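Local atomic coordinates of probable intron-encoded endonuclease 1 (Wickerhamomyces canadensis, PDB entry 6X1J), a protein that acts as a LAGLIDADG homing endonuclease, recognising a specific DNA sequence and taking part in homing of an intron in the mitochondrial 21S rRNA gene. Residues Ile50-Arg55 with Leu115-Met120; Asn56-Leu61 with Glu108-Asp113. All coordinates share one frame; numbering follows the deposited sequence.

Contact 1 of 2, residues Ile50-Arg55 with Leu115-Met120. With nucleotides of chain B.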
loop_
_atom_site.group_PDB
_atom_site.type_symbol
_atom_site.label_atom_id
_atom_site.label_comp_id
_atom_site.label_asym_id
_atom_site.label_seq_id
_atom_site.Cartn_x
_atom_site.Cartn_y
_atom_site.Cartn_z
ATOM N N ILE A 50 1.078 6.583 6.240
ATOM C CA ILE A 50 0.613 6.271 7.624
ATOM C C ILE A 50 1.230 7.310 8.559
ATOM O O ILE A 50 2.499 7.303 8.788
ATOM C CB ILE A 50 0.817 4.805 8.032
ATOM C CG1 ILE A 50 0.254 4.550 9.437
ATOM C CG2 ILE A 50 2.264 4.357 7.869
ATOM C CD1 ILE A 50 -0.065 3.091 9.692
ATOM N N LYS A 51 0.347 8.216 8.986
ATOM C CA LYS A 51 0.653 9.600 9.438
ATOM C C LYS A 51 0.322 9.747 10.929
ATOM O O LYS A 51 -0.832 9.492 11.330
ATOM C CB LYS A 51 -0.158 10.587 8.599
ATOM C CG LYS A 51 0.030 12.068 8.912
ATOM C CD LYS A 51 -1.057 12.881 8.252
ATOM C CE LYS A 51 -1.026 14.356 8.575
ATOM N NZ LYS A 51 0.068 15.041 7.858
ATOM N N LYS A 52 1.329 10.118 11.720
ATOM C CA LYS A 52 1.144 10.671 13.093
ATOM C C LYS A 52 2.223 11.728 13.366
ATOM O O LYS A 52 3.389 11.342 13.590
ATOM C CB LYS A 52 1.162 9.572 14.155
ATOM C CG LYS A 52 0.949 10.105 15.564
ATOM C CD LYS A 52 1.047 9.049 16.658
ATOM C CE LYS A 52 1.533 9.573 18.003
ATOM N NZ LYS A 52 1.216 11.014 18.205
ATOM N N LEU A 53 1.849 13.004 13.271
ATOM C CA LEU A 53 2.641 14.176 13.717
ATOM C C LEU A 53 2.359 14.421 15.209
ATOM O O LEU A 53 1.585 13.646 15.832
ATOM C CB LEU A 53 2.249 15.388 12.864
ATOM C CG LEU A 53 2.962 15.543 11.519
ATOM C CD1 LEU A 53 3.492 14.218 10.971
ATOM C CD2 LEU A 53 2.050 16.200 10.502
ATOM N N LYS A 54 2.958 15.472 15.760
ATOM C CA LYS A 54 2.703 15.921 17.152
ATOM C C LYS A 54 1.206 16.201 17.321
ATOM O O LYS A 54 0.627 15.732 18.315
ATOM C CB LYS A 54 3.605 17.120 17.447
ATOM C CG LYS A 54 5.074 16.839 17.166
ATOM C CD LYS A 54 6.024 17.743 17.898
ATOM C CE LYS A 54 7.451 17.591 17.419
ATOM N NZ LYS A 54 8.217 18.842 17.628
ATOM N N ARG A 55 0.588 16.850 16.331
ATOM C CA ARG A 55 -0.851 17.219 16.339
ATOM C C ARG A 55 -1.749 15.978 16.434
ATOM O O ARG A 55 -2.854 16.129 16.939
ATOM C CB ARG A 55 -1.204 18.027 15.091
ATOM C CG ARG A 55 -0.394 19.305 14.950
ATOM C CD ARG A 55 -1.241 20.452 14.434
ATOM N NE ARG A 55 -0.440 21.626 14.092
ATOM C CZ ARG A 55 0.074 22.491 14.963
ATOM N NH1 ARG A 55 -0.111 22.343 16.267
ATOM N NH2 ARG A 55 0.780 23.513 14.515
ATOM N N LEU A 115 0.867 -0.785 13.526
ATOM C CA LEU A 115 1.562 -0.716 12.207
ATOM C C LEU A 115 2.187 0.667 12.025
ATOM O O LEU A 115 3.282 0.760 11.466
ATOM C CB LEU A 115 0.591 -1.085 11.087
ATOM C CG LEU A 115 0.225 -2.572 11.056
ATOM C CD1 LEU A 115 -0.831 -2.867 10.009
ATOM C CD2 LEU A 115 1.443 -3.436 10.780
ATOM N N GLY A 116 1.592 1.705 12.568
ATOM C CA GLY A 116 2.251 3.016 12.501
ATOM C C GLY A 116 3.607 3.018 13.217
ATOM O O GLY A 116 4.572 3.556 12.624
ATOM N N TYR A 117 3.689 2.475 14.456
ATOM C CA TYR A 117 4.947 2.483 15.257
ATOM C C TYR A 117 5.912 1.459 14.666
ATOM O O TYR A 117 7.116 1.705 14.697
ATOM C CB TYR A 117 4.686 2.306 16.759
ATOM C CG TYR A 117 4.184 3.564 17.435
ATOM C CD1 TYR A 117 4.947 4.730 17.461
ATOM C CD2 TYR A 117 2.932 3.604 18.040
ATOM C CE1 TYR A 117 4.486 5.892 18.067
ATOM C CE2 TYR A 117 2.459 4.755 18.657
ATOM C CZ TYR A 117 3.231 5.906 18.657
ATOM O OH TYR A 117 2.759 7.024 19.296
ATOM N N TYR A 118 5.388 0.398 14.045
ATOM C CA TYR A 118 6.203 -0.693 13.475
ATOM C C TYR A 118 6.985 -0.192 12.256
ATOM O O TYR A 118 8.186 -0.587 12.110
ATOM C CB TYR A 118 5.304 -1.889 13.173
ATOM C CG TYR A 118 6.083 -3.111 12.801
ATOM C CD1 TYR A 118 6.658 -3.910 13.772
ATOM C CD2 TYR A 118 6.294 -3.437 11.480
ATOM C CE1 TYR A 118 7.426 -5.012 13.433
ATOM C CE2 TYR A 118 7.050 -4.540 11.119
ATOM C CZ TYR A 118 7.625 -5.325 12.101
ATOM O OH TYR A 118 8.363 -6.409 11.747
ATOM N N PHE A 119 6.368 0.670 11.439
ATOM C CA PHE A 119 6.916 1.157 10.143
ATOM C C PHE A 119 7.598 2.516 10.265
ATOM O O PHE A 119 8.556 2.776 9.508
ATOM C CB PHE A 119 5.818 1.282 9.083
ATOM C CG PHE A 119 5.614 -0.011 8.357
ATOM C CD1 PHE A 119 6.506 -0.391 7.370
ATOM C CD2 PHE A 119 4.595 -0.878 8.714
ATOM C CE1 PHE A 119 6.361 -1.617 6.747
ATOM C CE2 PHE A 119 4.455 -2.098 8.076
ATOM C CZ PHE A 119 5.327 -2.456 7.085
ATOM N N MET A 120 7.079 3.399 11.105
ATOM C CA MET A 120 7.584 4.799 11.094
ATOM C C MET A 120 8.526 5.035 12.282
ATOM O O MET A 120 8.153 4.717 13.416
ATOM C CB MET A 120 6.435 5.806 11.141
ATOM C CG MET A 120 5.428 5.624 10.036
ATOM S SD MET A 120 6.131 5.999 8.379
ATOM C CE MET A 120 5.611 4.466 7.634
ATOM P P DG B 17 6.427 13.712 7.205
ATOM O OP1 DG B 17 7.805 13.537 7.705
ATOM O OP2 DG B 17 5.303 13.009 7.844
ATOM O "O5'" DG B 17 6.028 15.259 7.231
ATOM C "C5'" DG B 17 6.712 16.275 6.479
ATOM C "C4'" DG B 17 5.878 17.536 6.458
ATOM O "O4'" DG B 17 4.726 17.447 5.562
ATOM C "C3'" DG B 17 5.319 17.934 7.829
ATOM O "O3'" DG B 17 5.477 19.336 8.080
ATOM C "C2'" DG B 17 3.840 17.618 7.717
ATOM C "C1'" DG B 17 3.590 17.952 6.261
ATOM N N9 DG B 17 2.375 17.363 5.713
ATOM C C8 DG B 17 1.945 16.072 5.900
ATOM N N7 DG B 17 0.794 15.830 5.336
ATOM C C5 DG B 17 0.426 17.040 4.769
ATOM C C6 DG B 17 -0.734 17.392 4.038
ATOM O O6 DG B 17 -1.697 16.680 3.730
ATOM N N1 DG B 17 -0.710 18.729 3.653
ATOM C C2 DG B 17 0.304 19.613 3.926
ATOM N N2 DG B 17 0.137 20.865 3.455
ATOM N N3 DG B 17 1.399 19.295 4.603
ATOM C C4 DG B 17 1.387 18.002 5.002
ATOM P P DG B 18 5.294 19.983 9.589
ATOM O OP1 DG B 18 6.484 20.836 9.813
ATOM O OP2 DG B 18 4.947 18.906 10.579
ATOM O "O5'" DG B 18 4.058 20.956 9.355
ATOM C "C5'" DG B 18 4.087 21.858 8.227
ATOM C "C4'" DG B 18 2.700 22.367 7.920
ATOM O "O4'" DG B 18 1.889 21.347 7.265
ATOM C "C3'" DG B 18 1.899 22.832 9.144
ATOM O "O3'" DG B 18 1.113 23.959 8.763
ATOM C "C2'" DG B 18 0.912 21.707 9.361
ATOM C "C1'" DG B 18 0.632 21.347 7.908
ATOM N N9 DG B 18 -0.048 20.074 7.710
ATOM C C8 DG B 18 0.167 18.875 8.346
ATOM N N7 DG B 18 -0.742 17.979 8.067
ATOM C C5 DG B 18 -1.635 18.643 7.239
ATOM C C6 DG B 18 -2.844 18.203 6.639
ATOM O O6 DG B 18 -3.374 17.085 6.686
ATOM N N1 DG B 18 -3.461 19.226 5.936
ATOM C C2 DG B 18 -2.970 20.492 5.791
ATOM N N2 DG B 18 -3.691 21.324 5.038
ATOM N N3 DG B 18 -1.845 20.911 6.328
ATOM C C4 DG B 18 -1.233 19.944 7.034
#
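Lys51 NZ reaches two successive guanines: it donates a hydrogen bond to N7 of DG18 of chain B at 3.1 Å and lies 2.7 Å from N7 of DG17 of chain B, with a weak hydrogen bond to Tyr49 OH as well. The lysine chain runs out nearly straight and turns only at its last torsion, which sets the ammonium beside both bases. Leu53 follows along the same DNA strand, its CD2 3.6 Å from C2' of DG17 of chain B and near C8 of DG18 of chain B.

Ile50, whose CB is directed toward residues 115-120, makes the apolar half of the contact. With CG1 anti to the backbone N (chi1 -177°), CD1 is carried onto the helix backbone, where the methyl lies on Gly116, 3.6 Å from its N and equally far from its CA. The other branch, CG2, meets Met120 CE at 3.4 Å, tighter than ordinary carbon contact; Met120 bends at chi2 (-67°) and again at chi3 to bring its methyl in. Farther out, Lys52 lays CE 3.1 Å from Tyr117 OH, oblique to the ring, while its NZ hydrogen-bonds to Asn56 O.

Leu115 turns its side chain onto helix 34-45, behind the sheet. Strand 49-51 thus addresses guanine N7 atoms, which lie at the major-groove edge, with Lys51 and packs on helix 113-119 with Ile50, the two-sided use of a sheet characteristic of the LAGLIDADG DNA-binding fold.

Contact 2 of 2, residues Asn56-Leu61 with Glu108-Asp113. With nucleotides of chain C.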
loop_
_atom_site.group_PDB
_atom_site.type_symbol
_atom_site.label_atom_id
_atom_site.label_comp_id
_atom_site.label_asym_id
_atom_site.label_seq_id
_atom_site.Cartn_x
_atom_site.Cartn_y
_atom_site.Cartn_z
ATOM N N ASN A 56 -1.312 14.803 15.972
ATOM C CA ASN A 56 -2.174 13.586 15.873
ATOM C C ASN A 56 -2.058 12.734 17.137
ATOM O O ASN A 56 -0.932 12.433 17.556
ATOM C CB ASN A 56 -1.827 12.749 14.645
ATOM C CG ASN A 56 -1.848 13.600 13.395
ATOM O OD1 ASN A 56 -2.922 13.987 12.930
ATOM N ND2 ASN A 56 -0.673 13.945 12.881
ATOM N N LYS A 57 -3.188 12.308 17.669
ATOM C CA LYS A 57 -3.269 11.545 18.939
ATOM C C LYS A 57 -3.092 10.053 18.644
ATOM O O LYS A 57 -2.501 9.354 19.478
ATOM C CB LYS A 57 -4.611 11.864 19.606
ATOM C CG LYS A 57 -5.066 10.960 20.749
ATOM C CD LYS A 57 -6.537 11.233 21.105
ATOM C CE LYS A 57 -6.961 10.763 22.483
ATOM N NZ LYS A 57 -7.132 9.291 22.548
ATOM N N HIS A 58 -3.620 9.586 17.515
ATOM C CA HIS A 58 -3.355 8.245 16.933
ATOM C C HIS A 58 -3.012 8.408 15.449
ATOM O O HIS A 58 -3.186 9.546 14.924
ATOM C CB HIS A 58 -4.537 7.307 17.168
ATOM C CG HIS A 58 -4.867 7.166 18.614
ATOM N ND1 HIS A 58 -4.055 6.457 19.485
ATOM C CD2 HIS A 58 -5.887 7.661 19.351
ATOM C CE1 HIS A 58 -4.572 6.509 20.700
ATOM N NE2 HIS A 58 -5.694 7.236 20.644
ATOM N N PHE A 59 -2.493 7.336 14.822
ATOM C CA PHE A 59 -2.211 7.269 13.365
ATOM C C PHE A 59 -3.527 7.359 12.605
ATOM O O PHE A 59 -4.569 6.938 13.122
ATOM C CB PHE A 59 -1.480 5.993 12.967
ATOM C CG PHE A 59 -0.015 6.040 13.299
ATOM C CD1 PHE A 59 0.432 5.742 14.574
ATOM C CD2 PHE A 59 0.903 6.432 12.348
ATOM C CE1 PHE A 59 1.783 5.791 14.864
ATOM C CE2 PHE A 59 2.255 6.478 12.635
ATOM C CZ PHE A 59 2.694 6.157 13.897
ATOM N N LEU A 60 -3.437 7.952 11.418
ATOM C CA LEU A 60 -4.450 7.838 10.345
ATOM C C LEU A 60 -3.711 7.484 9.060
ATOM O O LEU A 60 -2.438 7.486 9.058
ATOM C CB LEU A 60 -5.209 9.168 10.193
ATOM C CG LEU A 60 -4.437 10.342 9.577
ATOM C CD1 LEU A 60 -5.287 11.088 8.560
ATOM C CD2 LEU A 60 -3.963 11.302 10.641
ATOM N N LEU A 61 -4.489 7.234 8.014
ATOM C CA LEU A 61 -4.050 6.971 6.628
ATOM C C LEU A 61 -4.539 8.097 5.724
ATOM O O LEU A 61 -5.767 8.405 5.753
ATOM C CB LEU A 61 -4.627 5.626 6.180
ATOM C CG LEU A 61 -4.451 4.475 7.158
ATOM C CD1 LEU A 61 -5.110 3.198 6.638
ATOM C CD2 LEU A 61 -2.973 4.233 7.459
ATOM N N GLU A 108 -8.127 9.613 12.508
ATOM C CA GLU A 108 -7.212 9.068 13.557
ATOM C C GLU A 108 -7.920 7.935 14.300
ATOM O O GLU A 108 -9.115 8.050 14.569
ATOM C CB GLU A 108 -6.803 10.158 14.539
ATOM C CG GLU A 108 -6.077 11.299 13.860
ATOM C CD GLU A 108 -5.756 12.445 14.797
ATOM O OE1 GLU A 108 -5.919 12.240 16.037
ATOM O OE2 GLU A 108 -5.351 13.527 14.288
ATOM N N HIS A 109 -7.207 6.874 14.614
ATOM C CA HIS A 109 -7.737 5.732 15.397
ATOM C C HIS A 109 -6.564 4.862 15.837
ATOM O O HIS A 109 -5.713 4.530 14.986
ATOM C CB HIS A 109 -8.768 4.920 14.627
ATOM C CG HIS A 109 -9.607 4.042 15.496
ATOM N ND1 HIS A 109 -9.097 2.931 16.127
ATOM C CD2 HIS A 109 -10.926 4.065 15.796
ATOM C CE1 HIS A 109 -10.068 2.300 16.766
ATOM N NE2 HIS A 109 -11.203 2.971 16.578
ATOM N N LYS A 110 -6.609 4.491 17.116
ATOM C CA LYS A 110 -5.667 3.624 17.865
ATOM C C LYS A 110 -5.395 2.323 17.098
ATOM O O LYS A 110 -4.309 1.813 17.215
ATOM C CB LYS A 110 -6.308 3.355 19.239
ATOM C CG LYS A 110 -5.490 2.527 20.223
ATOM C CD LYS A 110 -6.230 2.257 21.532
ATOM C CE LYS A 110 -5.350 2.407 22.757
ATOM N NZ LYS A 110 -4.951 3.821 22.976
ATOM N N ALA A 111 -6.370 1.784 16.365
ATOM C CA ALA A 111 -6.229 0.530 15.587
ATOM C C ALA A 111 -5.042 0.626 14.600
ATOM O O ALA A 111 -4.433 -0.417 14.378
ATOM C CB ALA A 111 -7.530 0.190 14.898
ATOM N N PHE A 112 -4.649 1.825 14.150
ATOM C CA PHE A 112 -3.565 2.062 13.162
ATOM C C PHE A 112 -2.196 2.213 13.858
ATOM O O PHE A 112 -1.166 2.212 13.142
ATOM C CB PHE A 112 -3.882 3.277 12.269
ATOM C CG PHE A 112 -5.130 3.139 11.415
ATOM C CD1 PHE A 112 -5.255 2.126 10.474
ATOM C CD2 PHE A 112 -6.196 4.026 11.549
ATOM C CE1 PHE A 112 -6.418 1.987 9.717
ATOM C CE2 PHE A 112 -7.355 3.877 10.797
ATOM C CZ PHE A 112 -7.474 2.843 9.904
ATOM N N ASP A 113 -2.149 2.285 15.194
ATOM C CA ASP A 113 -0.916 2.629 15.957
ATOM C C ASP A 113 0.145 1.526 15.870
ATOM O O ASP A 113 1.337 1.875 15.727
ATOM C CB ASP A 113 -1.243 2.892 17.428
ATOM C CG ASP A 113 -1.712 4.310 17.730
ATOM O OD1 ASP A 113 -1.708 5.164 16.807
ATOM O OD2 ASP A 113 -2.068 4.542 18.891
ATOM P P DA C 7 -10.557 12.942 13.357
ATOM O OP1 DA C 7 -11.425 12.270 14.358
ATOM O OP2 DA C 7 -9.183 12.369 13.063
ATOM O "O5'" DA C 7 -11.390 13.110 12.010
ATOM C "C5'" DA C 7 -12.825 13.250 12.011
ATOM C "C4'" DA C 7 -13.230 14.149 10.868
ATOM O "O4'" DA C 7 -12.608 15.443 11.051
ATOM C "C3'" DA C 7 -12.811 13.670 9.474
ATOM O "O3'" DA C 7 -13.963 13.705 8.600
ATOM C "C2'" DA C 7 -11.598 14.536 9.159
ATOM C "C1'" DA C 7 -11.857 15.829 9.916
ATOM N N9 DA C 7 -10.648 16.485 10.410
ATOM C C8 DA C 7 -9.635 15.862 11.096
ATOM N N7 DA C 7 -8.657 16.667 11.437
ATOM C C5 DA C 7 -9.056 17.903 10.951
ATOM C C6 DA C 7 -8.465 19.175 11.015
ATOM N N6 DA C 7 -7.292 19.408 11.602
ATOM N N1 DA C 7 -9.114 20.207 10.433
ATOM C C2 DA C 7 -10.296 19.966 9.852
ATOM N N3 DA C 7 -10.966 18.815 9.746
ATOM C C4 DA C 7 -10.287 17.812 10.329
ATOM P P DT C 6 -9.298 14.254 19.401
ATOM O OP1 DT C 6 -10.426 13.307 19.618
ATOM O OP2 DT C 6 -7.873 13.856 19.616
ATOM O "O5'" DT C 6 -9.481 14.759 17.907
ATOM C "C5'" DT C 6 -10.796 14.950 17.340
ATOM C "C4'" DT C 6 -10.640 15.516 15.948
ATOM O "O4'" DT C 6 -10.150 16.882 15.973
ATOM C "C3'" DT C 6 -9.688 14.752 15.017
ATOM O "O3'" DT C 6 -10.325 14.474 13.776
ATOM C "C2'" DT C 6 -8.512 15.692 14.829
ATOM C "C1'" DT C 6 -9.225 17.020 14.909
ATOM N N1 DT C 6 -8.435 18.248 15.126
ATOM C C2 DT C 6 -8.958 19.397 14.585
ATOM O O2 DT C 6 -10.017 19.421 13.977
ATOM N N3 DT C 6 -8.199 20.522 14.782
ATOM C C4 DT C 6 -6.980 20.605 15.421
ATOM O O4 DT C 6 -6.407 21.690 15.504
ATOM C C5 DT C 6 -6.486 19.356 15.965
ATOM C C7 DT C 6 -5.174 19.343 16.683
ATOM C C6 DT C 6 -7.232 18.255 15.794
HETATM O O HOH W 1 -0.527 7.068 19.192
#
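The His58 ring carries Lys110 CB over the centre of one face, a CH-pi contact 3.9 Å from the centroid, and has the Asp113 carboxylate at its edge. At the edge of the Phe59 ring, in its plane, lies Asp113 OD1, 3.1 Å from CD1. On one face of Phe112 sits Leu61 CG, offset toward the rim, while Phe59 O approaches the edge.

Asp113 divides its oxygens: OD2 accepts from His58 ND1 at 2.8 Å, on its syn side, and OD1 accepts from Phe59 N at 3.0 Å with an N-H...O angle of 168°. A water donates to both Lys57 O and Asp113 OD2, adding a third link. His58 takes Lys57 NZ at NE2 (3.1 Å), so its ring is probably neutral, with the proton on ND1. Replacing His58 by alanine is likely to leave Asp113 OD2 without its imidazole donor and Lys57 NZ without the NE2 acceptor, and to strip Lys110 CB of the ring it lies on.

These bonds fasten the residues just before strand 60-65, in the LAGLIDADG sheet, to the loop leading into helix 113-119, whose first residue is Asp113. His109 N donates to Phe59 O at 3.0 Å, continuing the join on the backbone.

Glu108 extends beyond CG (chi2 176°) and brings OE1 to Lys57 N at 3.2 Å, the donor arriving from above the carboxylate plane. Its own backbone N bonds to phosphate oxygen OP2 of DA7 of chain C at 3.0 Å.

Overall arrangement
From the N terminus, helix 34-45 leads into strand 49-51, where contact 1 starts; the chain then passes through a loop lying beside the DNA and returns as strand 60-65, whose approach supplies contact 2. After helix 68-77 and strands 87-92 and 98-105, residues 108-113 close the shorter loop, of 46 residues, and residues 115-120 then close the longer one, of 59. Contact 2 is therefore enclosed by contact 1 without crossing it. Their centres lie about 7 Å apart. Lys51 N and Leu60 O, 2.9 Å apart in a probable hydrogen bond, join the two strands, and Phe59 packs against Ile50, Lys52 and Gly116, so sheet and helix 113-119 are tied together.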